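Local coordinates for serine protease inhibitor 1 (Coprinopsis cinerea, PDB 3VWC), which probably inhibits serine-type endopeptidases, as a fungal beta-trefoil protein of the I66 peptidase inhibitor family, at residues H106-A114 and A137-Q145; Y55-P66 and L75-V86. All coordinates share one frame; numbering follows the deposited sequence.

Both contacts lie in the single beta-trefoil of the chain, with their centres about 17 Å apart, and they follow one another in sequence: contact 2 (Y55-P66 with L75-V86) closes before contact 1 (H106-A114 with A137-Q145) opens. The strands 54-59, 62-67, 84-88 and 141-145 belong to one antiparallel sheet, whereas 107-109 pairs with 121-123 and is also joined by Trp108 to Val99 of strand 96-101. The two contacts meet through the indoles of Trp108 and Trp84, since Trp108 NE1 comes within 3.4 Å of Trp84 CZ3 and the rings stand edge-to-face. Trp108 also touches Val64, so residues of both contacts share one continuous hydrophobic interior that unites distant parts of the chain.

Contact 1 (H106-A114 and A137-Q145); sequences HGWVVPADA and ATELFTFTQ
Thr138, in the short 3-10 segment 137-139, meets the chain where strand 107-109 gives out. Its carbonyl O accepts the backbone N-H of Val110 at 2.8 Å, the donor in the carbonyl plane and the bond only moderately bent (156° at the hydrogen). The same oxygen receives a CA-H...O contact from Val109 CA at 3.2 Å. The methyl of Thr138, CG2, packs against Ala112, the second residue of the type I turn from Pro111 to Ala114, 3.6 Å from Ala112 N. Glu139 then runs alongside Val109, its CG 4.1 Å from Val109 CG2, while its carboxylate reaches on to the backbone N of Ile126. A water within hydrogen-bonding distance of Glu139 O and Trp108 O bridges the two backbones where they do not bond directly.

In the beta-trefoil, this joins the end of strand 107-109 to the 3-10 segment that leads into strand 141-145, which lies between strands 5-11 and 96-101.

Phe141 has its CG anti to the carbonyl carbon (chi1 -63°), which carries the phenyl to Trp108, and the edge of the Trp108 six-membered ring stands on its face. This is a T-shaped pair with planes at 84°, Trp108 CE3 lying over the centre of the phenyl ring. Trp108 CB touches Phe141 CE1 at 3.6 Å, and Val110 CG2 abuts the phenyl edge at CE2 and CZ. Two residues on, Phe143 brings its CZ to 4.3 Å from Trp108 CZ3, with its ring also packed edge-to-face against Phe97.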
loop_
_atom_site.group_PDB
_atom_site.type_symbol
_atom_site.label_atom_id
_atom_site.label_comp_id
_atom_site.label_asym_id
_atom_site.label_seq_id
_atom_site.Cartn_x
_atom_site.Cartn_y
_atom_site.Cartn_z
ATOM N N HIS A 106 2.258 -4.063 -11.419
ATOM C CA HIS A 106 0.984 -3.418 -11.100
ATOM C C HIS A 106 1.139 -2.798 -9.725
ATOM O O HIS A 106 1.823 -3.338 -8.853
ATOM C CB HIS A 106 -0.112 -4.467 -11.069
ATOM C CG HIS A 106 -0.424 -5.041 -12.407
ATOM N ND1 HIS A 106 -1.439 -5.956 -12.611
ATOM C CD2 HIS A 106 0.138 -4.820 -13.616
ATOM C CE1 HIS A 106 -1.482 -6.275 -13.894
ATOM N NE2 HIS A 106 -0.551 -5.583 -14.532
ATOM N N GLY A 107 0.525 -1.623 -9.511
ATOM C CA GLY A 107 0.789 -0.847 -8.313
ATOM C C GLY A 107 -0.472 -0.636 -7.457
ATOM O O GLY A 107 -1.588 -0.892 -7.923
ATOM N N TRP A 108 -0.286 -0.086 -6.257
ATOM C CA TRP A 108 -1.407 0.133 -5.347
ATOM C C TRP A 108 -2.295 1.231 -5.942
ATOM O O TRP A 108 -1.788 2.325 -6.308
ATOM C CB TRP A 108 -0.921 0.560 -3.987
ATOM C CG TRP A 108 -0.164 -0.450 -3.153
ATOM C CD1 TRP A 108 0.336 -1.671 -3.552
ATOM C CD2 TRP A 108 0.195 -0.266 -1.813
ATOM N NE1 TRP A 108 0.961 -2.275 -2.491
ATOM C CE2 TRP A 108 0.932 -1.420 -1.419
ATOM C CE3 TRP A 108 0.010 0.792 -0.882
ATOM C CZ2 TRP A 108 1.470 -1.541 -0.126
ATOM C CZ3 TRP A 108 0.536 0.650 0.427
ATOM C CH2 TRP A 108 1.245 -0.526 0.788
ATOM N N VAL A 109 -3.601 1.014 -5.853
ATOM C CA VAL A 109 -4.582 2.005 -6.306
ATOM C C VAL A 109 -5.789 2.046 -5.345
ATOM O O VAL A 109 -6.386 1.007 -4.979
ATOM C CB VAL A 109 -5.124 1.681 -7.732
ATOM C CG1 VAL A 109 -6.195 2.682 -8.158
ATOM C CG2 VAL A 109 -3.976 1.684 -8.743
ATOM N N VAL A 110 -6.099 3.240 -4.828
ATOM C CA VAL A 110 -7.349 3.435 -4.059
ATOM C C VAL A 110 -8.279 4.209 -5.000
ATOM O O VAL A 110 -7.964 5.348 -5.384
ATOM C CB VAL A 110 -7.067 4.268 -2.787
ATOM C CG1 VAL A 110 -8.422 4.705 -2.093
ATOM C CG2 VAL A 110 -6.267 3.438 -1.837
ATOM N N PRO A 111 -9.401 3.593 -5.441
ATOM C CA PRO A 111 -10.288 4.348 -6.351
ATOM C C PRO A 111 -10.776 5.658 -5.738
ATOM O O PRO A 111 -10.976 5.778 -4.512
ATOM C CB PRO A 111 -11.478 3.402 -6.564
ATOM C CG PRO A 111 -10.982 2.021 -6.200
ATOM C CD PRO A 111 -9.919 2.227 -5.138
ATOM N N ALA A 112 -11.073 6.618 -6.614
ATOM C CA ALA A 112 -11.403 7.967 -6.110
ATOM C C ALA A 112 -12.669 7.967 -5.317
ATOM O O ALA A 112 -12.835 8.768 -4.369
ATOM C CB ALA A 112 -11.437 8.978 -7.238
ATOM N N ASP A 113 -13.551 7.027 -5.644
ATOM C CA ASP A 113 -14.834 6.896 -4.930
ATOM C C ASP A 113 -14.786 5.850 -3.787
ATOM O O ASP A 113 -15.851 5.336 -3.367
ATOM C CB ASP A 113 -15.974 6.610 -5.933
ATOM C CG ASP A 113 -15.912 5.214 -6.512
ATOM O OD1 ASP A 113 -16.957 4.713 -6.968
ATOM O OD2 ASP A 113 -14.806 4.671 -6.585
ATOM N N ALA A 114 -13.581 5.406 -3.383
ATOM C CA ALA A 114 -13.497 4.353 -2.405
ATOM C C ALA A 114 -14.271 4.726 -1.135
ATOM O O ALA A 114 -14.273 5.888 -0.693
ATOM C CB ALA A 114 -12.026 4.083 -2.040
ATOM N N ALA A 137 -4.321 11.028 -7.611
ATOM C CA ALA A 137 -4.217 10.775 -6.191
ATOM C C ALA A 137 -4.501 9.319 -5.808
ATOM O O ALA A 137 -4.045 8.857 -4.716
ATOM C CB ALA A 137 -5.205 11.700 -5.415
ATOM N N THR A 138 -5.282 8.651 -6.669
ATOM C CA THR A 138 -5.621 7.240 -6.493
ATOM C C THR A 138 -4.376 6.336 -6.409
ATOM O O THR A 138 -4.456 5.209 -5.910
ATOM C CB THR A 138 -6.434 6.783 -7.680
ATOM O OG1 THR A 138 -5.632 7.061 -8.838
ATOM C CG2 THR A 138 -7.773 7.553 -7.720
ATOM N N GLU A 139 -3.219 6.828 -6.846
ATOM C CA GLU A 139 -2.009 5.996 -6.941
ATOM C C GLU A 139 -0.902 6.509 -6.037
ATOM O O GLU A 139 0.190 5.967 -6.045
ATOM C CB GLU A 139 -1.498 5.985 -8.403
ATOM C CG GLU A 139 -2.601 5.475 -9.354
ATOM C CD GLU A 139 -2.176 5.473 -10.803
ATOM O OE1 GLU A 139 -1.243 6.276 -11.117
ATOM O OE2 GLU A 139 -2.824 4.802 -11.619
ATOM N N LEU A 140 -1.234 7.494 -5.186
ATOM C CA LEU A 140 -0.246 8.143 -4.306
ATOM C C LEU A 140 -0.540 7.891 -2.826
ATOM O O LEU A 140 -1.713 7.935 -2.394
ATOM C CB LEU A 140 -0.232 9.657 -4.599
ATOM C CG LEU A 140 0.191 9.973 -6.061
ATOM C CD1 LEU A 140 0.006 11.477 -6.182
ATOM C CD2 LEU A 140 1.664 9.585 -6.338
ATOM N N PHE A 141 0.507 7.583 -2.078
ATOM C CA PHE A 141 0.405 7.293 -0.654
ATOM C C PHE A 141 1.424 8.128 0.102
ATOM O O PHE A 141 2.562 8.215 -0.304
ATOM C CB PHE A 141 0.692 5.801 -0.488
ATOM C CG PHE A 141 -0.325 4.970 -1.173
ATOM C CD1 PHE A 141 -0.229 4.732 -2.545
ATOM C CD2 PHE A 141 -1.528 4.654 -0.555
ATOM C CE1 PHE A 141 -1.246 4.067 -3.248
ATOM C CE2 PHE A 141 -2.501 3.971 -1.236
ATOM C CZ PHE A 141 -2.409 3.723 -2.586
ATOM N N THR A 142 1.037 8.614 1.278
ATOM C CA THR A 142 1.971 9.286 2.169
ATOM C C THR A 142 2.512 8.329 3.210
ATOM O O THR A 142 1.706 7.689 3.930
ATOM C CB THR A 142 1.318 10.483 2.861
ATOM O OG1 THR A 142 0.785 11.367 1.876
ATOM C CG2 THR A 142 2.332 11.298 3.695
ATOM N N PHE A 143 3.814 8.085 3.202
ATOM C CA PHE A 143 4.459 7.188 4.186
ATOM C C PHE A 143 5.160 8.107 5.181
ATOM O O PHE A 143 6.102 8.820 4.803
ATOM C CB PHE A 143 5.525 6.315 3.533
ATOM C CG PHE A 143 4.999 5.082 2.862
ATOM C CD1 PHE A 143 4.189 5.155 1.715
ATOM C CD2 PHE A 143 5.347 3.830 3.341
ATOM C CE1 PHE A 143 3.756 3.993 1.046
ATOM C CE2 PHE A 143 4.923 2.678 2.704
ATOM C CZ PHE A 143 4.095 2.742 1.564
ATOM N N THR A 144 4.658 8.138 6.418
ATOM C CA THR A 144 5.196 9.035 7.445
ATOM C C THR A 144 5.885 8.210 8.534
ATOM O O THR A 144 5.255 7.360 9.188
ATOM C CB THR A 144 4.101 9.906 8.088
ATOM O OG1 THR A 144 3.416 10.655 7.068
ATOM C CG2 THR A 144 4.734 10.900 9.019
ATOM N N GLN A 145 7.207 8.378 8.632
ATOM C CA GLN A 145 8.029 7.600 9.550
ATOM C C GLN A 145 7.649 7.891 10.993
ATOM O O GLN A 145 7.509 9.052 11.383
ATOM C CB GLN A 145 9.503 7.904 9.332
ATOM C CG GLN A 145 10.390 6.885 10.050
ATOM C CD GLN A 145 11.812 6.901 9.546
ATOM O OE1 GLN A 145 12.230 7.830 8.848
ATOM N NE2 GLN A 145 12.578 5.889 9.932
HETATM O O HOH W 1 0.981 3.286 -6.147
#

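Contact 2 (Y55-P66 and L75-V86); sequences YILYCKGAPVAP and LLGNMEDKKWIV
Trp84 and Tyr55 form a single antiparallel, hydrogen-bonded bridge: Trp84 N gives its proton to Tyr55 O at 2.7 Å, and Tyr55 N returns one to Trp84 O at 2.8 Å, the second bond more bent (140° at the hydrogen). From this bridge the indole of Trp84 reaches across the hairpin made by strands 54-59 and 62-67. Its CB rests near Tyr55 O and, in the Leu57 conformer given, near Leu57 CD1. With CG anti to the carbonyl carbon (chi1 -59°), the ring then swings toward the hairpin, where in that same conformer Leu57 CD1 lies 3.7 Å from Trp84 CG and also meets CD1 of the indole. NE1 donates to Val64 O at 3.0 Å in a nearly straight bond that lies in the indole plane but comes from above the carbonyl plane, so it fixes the rotation of the ring. Farther out, CZ2 meets Ala65 CA near the ring plane, and Pro66 CD approaches CZ2 and CH2 obliquely.

Beside the indole, a water takes the N-H of Leu57 and lies within hydrogen-bonding distance of Val64 O and Lys82 O, so it links strands 55-59 and 62-66 to the loop before Trp84. The loop 79-82 lies along strand 62-67: Ala65 CB faces Met79 CB at 4.0 Å, Pro66 CD sits 3.2 Å from Asp81 O, and the extended aliphatic chain of Lys82 crosses the Pro63 ring. Two further waters lie between Pro66 O and, respectively, Glu80 O and Asp81 OD2, with Asp81 OD1 held by Ser103 OG. Val86 CG2 packs on Tyr55 CD2. A beta-trefoil is built of two-stranded hairpins, and here hairpin 54-59/62-67 is joined to the strand beginning at Trp84 by one bridge and the indole.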
loop_
_atom_site.group_PDB
_atom_site.type_symbol
_atom_site.label_atom_id
_atom_site.label_comp_id
_atom_site.label_asym_id
_atom_site.label_seq_id
_atom_site.Cartn_x
_atom_site.Cartn_y
_atom_site.Cartn_z
ATOM N N TYR A 55 11.404 -3.859 -1.837
ATOM C CA TYR A 55 10.964 -3.792 -0.442
ATOM C C TYR A 55 9.874 -4.801 -0.175
ATOM O O TYR A 55 9.111 -5.183 -1.086
ATOM C CB TYR A 55 10.457 -2.389 -0.072
ATOM C CG TYR A 55 11.542 -1.351 -0.219
ATOM C CD1 TYR A 55 12.374 -1.035 0.858
ATOM C CD2 TYR A 55 11.734 -0.707 -1.435
ATOM C CE1 TYR A 55 13.461 -0.135 0.692
ATOM C CE2 TYR A 55 12.816 0.177 -1.621
ATOM C CZ TYR A 55 13.634 0.482 -0.557
ATOM O OH TYR A 55 14.662 1.393 -0.736
ATOM N N ILE A 56 9.883 -5.302 1.057
ATOM C CA ILE A 56 8.760 -6.085 1.570
ATOM C C ILE A 56 8.022 -5.244 2.595
ATOM O O ILE A 56 8.626 -4.538 3.374
ATOM C CB ILE A 56 9.218 -7.410 2.236
ATOM C CG1 ILE A 56 10.081 -8.219 1.289
ATOM C CG2 ILE A 56 7.990 -8.213 2.693
ATOM C CD1 ILE A 56 10.735 -9.408 1.953
ATOM N N LEU A 57 6.677 -5.233 2.523
ATOM C CA LEU A 57 5.895 -4.303 3.314
ATOM C C LEU A 57 4.941 -5.077 4.230
ATOM O O LEU A 57 4.100 -5.836 3.740
ATOM C CB LEU A 57 5.088 -3.368 2.370
ATOM C CG LEU A 57 5.993 -2.622 1.354
ATOM C CD1 LEU A 57 5.162 -1.995 0.212
ATOM C CD2 LEU A 57 6.743 -1.554 2.065
ATOM N N TYR A 58 5.035 -4.789 5.517
ATOM C CA TYR A 58 4.305 -5.586 6.506
ATOM C C TYR A 58 3.208 -4.763 7.175
ATOM O O TYR A 58 3.460 -3.676 7.671
ATOM C CB TYR A 58 5.239 -6.199 7.569
ATOM C CG TYR A 58 6.173 -7.299 7.090
ATOM C CD1 TYR A 58 5.818 -8.661 7.163
ATOM C CD2 TYR A 58 7.386 -6.974 6.513
ATOM C CE1 TYR A 58 6.692 -9.658 6.726
ATOM C CE2 TYR A 58 8.268 -7.957 6.093
ATOM C CZ TYR A 58 7.910 -9.300 6.188
ATOM O OH TYR A 58 8.767 -10.284 5.685
ATOM N N CYS A 59 2.008 -5.361 7.244
ATOM C CA CYS A 59 0.869 -4.784 7.947
ATOM C C CYS A 59 0.335 -5.779 8.966
ATOM O O CYS A 59 -0.139 -6.869 8.632
ATOM C CB CYS A 59 -0.238 -4.380 6.968
ATOM S SG CYS A 59 -1.658 -3.555 7.743
ATOM N N LYS A 60 0.309 -5.297 10.193
ATOM C CA LYS A 60 0.065 -6.148 11.356
ATOM C C LYS A 60 0.848 -7.466 11.278
ATOM O O LYS A 60 0.351 -8.543 11.622
ATOM C CB LYS A 60 -1.440 -6.360 11.546
ATOM C CG LYS A 60 -2.097 -5.058 11.948
ATOM C CD LYS A 60 -3.590 -5.213 12.218
ATOM C CE LYS A 60 -4.228 -3.887 12.640
ATOM N NZ LYS A 60 -5.692 -4.045 13.037
ATOM N N GLY A 61 2.085 -7.371 10.799
ATOM C CA GLY A 61 3.041 -8.456 10.956
ATOM C C GLY A 61 3.074 -9.375 9.758
ATOM O O GLY A 61 3.788 -10.363 9.754
ATOM N N ALA A 62 2.183 -9.144 8.786
ATOM C CA ALA A 62 2.133 -9.987 7.603
ATOM C C ALA A 62 2.553 -9.224 6.344
ATOM O O ALA A 62 2.085 -8.074 6.129
ATOM C CB ALA A 62 0.737 -10.583 7.404
ATOM N N PRO A 63 3.277 -9.893 5.441
ATOM C CA PRO A 63 3.746 -9.163 4.255
ATOM C C PRO A 63 2.586 -9.076 3.274
ATOM O O PRO A 63 1.760 -9.985 3.219
ATOM C CB PRO A 63 4.866 -10.067 3.699
ATOM C CG PRO A 63 4.486 -11.473 4.139
ATOM C CD PRO A 63 3.876 -11.247 5.533
ATOM N N VAL A 64 2.506 -8.000 2.486
ATOM C CA VAL A 64 1.416 -7.861 1.532
ATOM C C VAL A 64 1.786 -8.243 0.112
ATOM O O VAL A 64 2.977 -8.179 -0.293
ATOM C CB VAL A 64 0.771 -6.449 1.607
ATOM C CG1 VAL A 64 0.371 -6.072 3.001
ATOM C CG2 VAL A 64 1.743 -5.325 1.159
ATOM N N ALA A 65 0.799 -8.692 -0.649
ATOM C CA ALA A 65 0.993 -9.257 -1.941
ATOM C C ALA A 65 -0.304 -9.101 -2.726
ATOM O O ALA A 65 -1.394 -9.012 -2.118
ATOM C CB ALA A 65 1.380 -10.753 -1.778
ATOM N N PRO A 66 -0.220 -9.098 -4.044
ATOM C CA PRO A 66 -1.356 -8.911 -4.935
ATOM C C PRO A 66 -2.001 -10.245 -5.262
ATOM O O PRO A 66 -1.309 -11.261 -5.344
ATOM C CB PRO A 66 -0.725 -8.298 -6.201
ATOM C CG PRO A 66 0.700 -8.890 -6.219
ATOM C CD PRO A 66 1.088 -9.044 -4.747
ATOM N N LEU A 75 -1.199 -14.378 5.337
ATOM C CA LEU A 75 -1.121 -15.002 6.634
ATOM C C LEU A 75 -0.579 -16.427 6.512
ATOM O O LEU A 75 -0.044 -16.932 7.473
ATOM C CB LEU A 75 -2.498 -14.962 7.350
ATOM C CG LEU A 75 -2.742 -13.681 8.170
ATOM C CD1 LEU A 75 -2.664 -12.437 7.299
ATOM C CD2 LEU A 75 -4.102 -13.728 8.878
ATOM N N LEU A 76 -0.838 -17.105 5.388
ATOM C CA LEU A 76 -0.487 -18.547 5.248
ATOM C C LEU A 76 0.956 -18.762 4.817
ATOM O O LEU A 76 1.595 -19.768 5.217
ATOM C CB LEU A 76 -1.445 -19.266 4.272
ATOM C CG LEU A 76 -1.191 -20.764 4.048
ATOM C CD1 LEU A 76 -1.426 -21.537 5.352
ATOM C CD2 LEU A 76 -2.029 -21.341 2.908
ATOM N N GLY A 77 1.427 -17.883 3.923
ATOM C CA GLY A 77 2.819 -17.855 3.471
ATOM C C GLY A 77 2.975 -18.270 2.036
ATOM O O GLY A 77 4.077 -18.334 1.515
ATOM N N ASN A 78 1.878 -18.675 1.404
ATOM C CA ASN A 78 1.985 -19.206 0.057
ATOM C C ASN A 78 1.749 -18.189 -1.078
ATOM O O ASN A 78 1.602 -18.586 -2.233
ATOM C CB ASN A 78 1.057 -20.429 -0.099
ATOM C CG ASN A 78 -0.412 -20.085 0.130
ATOM O OD1 ASN A 78 -0.740 -18.985 0.603
ATOM N ND2 ASN A 78 -1.306 -21.022 -0.210
ATOM N N MET A 79 1.667 -16.895 -0.760
ATOM C CA MET A 79 1.438 -15.875 -1.781
ATOM C C MET A 79 2.730 -15.437 -2.469
ATOM O O MET A 79 3.764 -15.205 -1.834
ATOM C CB MET A 79 0.706 -14.661 -1.192
ATOM C CG MET A 79 -0.652 -15.028 -0.567
ATOM S SD MET A 79 -1.631 -13.565 -0.167
ATOM C CE MET A 79 -2.145 -13.106 -1.806
ATOM N N GLU A 80 2.635 -15.328 -3.782
ATOM C CA GLU A 80 3.765 -14.935 -4.587
ATOM C C GLU A 80 3.772 -13.422 -4.742
ATOM O O GLU A 80 2.824 -12.718 -4.344
ATOM C CB GLU A 80 3.704 -15.609 -5.961
ATOM C CG GLU A 80 4.047 -17.119 -5.928
ATOM C CD GLU A 80 5.374 -17.437 -5.185
ATOM O OE1 GLU A 80 6.453 -16.966 -5.626
ATOM O OE2 GLU A 80 5.349 -18.191 -4.179
ATOM N N ASP A 81 4.911 -12.923 -5.197
ATOM C CA ASP A 81 5.032 -11.519 -5.574
ATOM C C ASP A 81 4.950 -10.558 -4.392
ATOM O O ASP A 81 4.251 -9.540 -4.469
ATOM C CB ASP A 81 4.011 -11.179 -6.649
ATOM C CG ASP A 81 4.008 -12.171 -7.790
ATOM O OD1 ASP A 81 5.048 -12.345 -8.459
ATOM O OD2 ASP A 81 2.938 -12.714 -8.094
ATOM N N LYS A 82 5.791 -10.787 -3.385
ATOM C CA LYS A 82 5.818 -9.962 -2.205
ATOM C C LYS A 82 6.767 -8.766 -2.261
ATOM O O LYS A 82 6.876 -8.034 -1.316
ATOM C CB LYS A 82 6.180 -10.801 -0.966
ATOM C CG LYS A 82 5.227 -11.945 -0.726
ATOM C CD LYS A 82 5.429 -12.526 0.663
ATOM C CE LYS A 82 4.569 -13.771 0.859
ATOM N NZ LYS A 82 5.156 -14.640 1.915
ATOM N N LYS A 83 7.464 -8.582 -3.376
ATOM C CA LYS A 83 8.438 -7.487 -3.469
ATOM C C LYS A 83 7.824 -6.282 -4.195
ATOM O O LYS A 83 7.135 -6.434 -5.182
ATOM C CB LYS A 83 9.673 -7.959 -4.281
ATOM C CG LYS A 83 10.680 -8.796 -3.492
ATOM C CD LYS A 83 11.853 -9.204 -4.436
ATOM C CE LYS A 83 12.964 -9.946 -3.701
ATOM N NZ LYS A 83 14.302 -9.867 -4.395
ATOM N N TRP A 84 8.049 -5.105 -3.617
ATOM C CA TRP A 84 7.490 -3.812 -4.122
ATOM C C TRP A 84 8.592 -2.778 -4.364
ATOM O O TRP A 84 9.584 -2.702 -3.593
ATOM C CB TRP A 84 6.527 -3.232 -3.068
ATOM C CG TRP A 84 5.389 -4.190 -2.760
ATOM C CD1 TRP A 84 5.381 -5.150 -1.794
ATOM C CD2 TRP A 84 4.163 -4.327 -3.486
ATOM N NE1 TRP A 84 4.193 -5.856 -1.844
ATOM C CE2 TRP A 84 3.423 -5.371 -2.871
ATOM C CE3 TRP A 84 3.600 -3.645 -4.589
ATOM C CZ2 TRP A 84 2.176 -5.789 -3.337
ATOM C CZ3 TRP A 84 2.324 -4.071 -5.064
ATOM C CH2 TRP A 84 1.613 -5.115 -4.393
ATOM N N ILE A 85 8.370 -1.994 -5.414
ATOM C CA ILE A 85 9.236 -0.863 -5.770
ATOM C C ILE A 85 8.518 0.369 -5.208
ATOM O O ILE A 85 7.343 0.661 -5.559
ATOM C CB ILE A 85 9.401 -0.780 -7.301
ATOM C CG1 ILE A 85 10.009 -2.080 -7.866
ATOM C CG2 ILE A 85 10.238 0.480 -7.730
ATOM C CD1 ILE A 85 11.366 -2.463 -7.326
ATOM N N VAL A 86 9.176 1.032 -4.267
ATOM C CA VAL A 86 8.596 2.145 -3.552
ATOM C C VAL A 86 9.346 3.410 -3.972
ATOM O O VAL A 86 10.552 3.515 -3.742
ATOM C CB VAL A 86 8.604 1.941 -2.042
ATOM C CG1 VAL A 86 7.945 3.113 -1.336
ATOM C CG2 VAL A 86 7.899 0.591 -1.653
HETATM O O HOH W 2 5.336 -7.192 0.803
HETATM O O HOH W 3 0.415 -12.509 -7.547
HETATM O O HOH W 4 0.211 -13.147 -4.240
#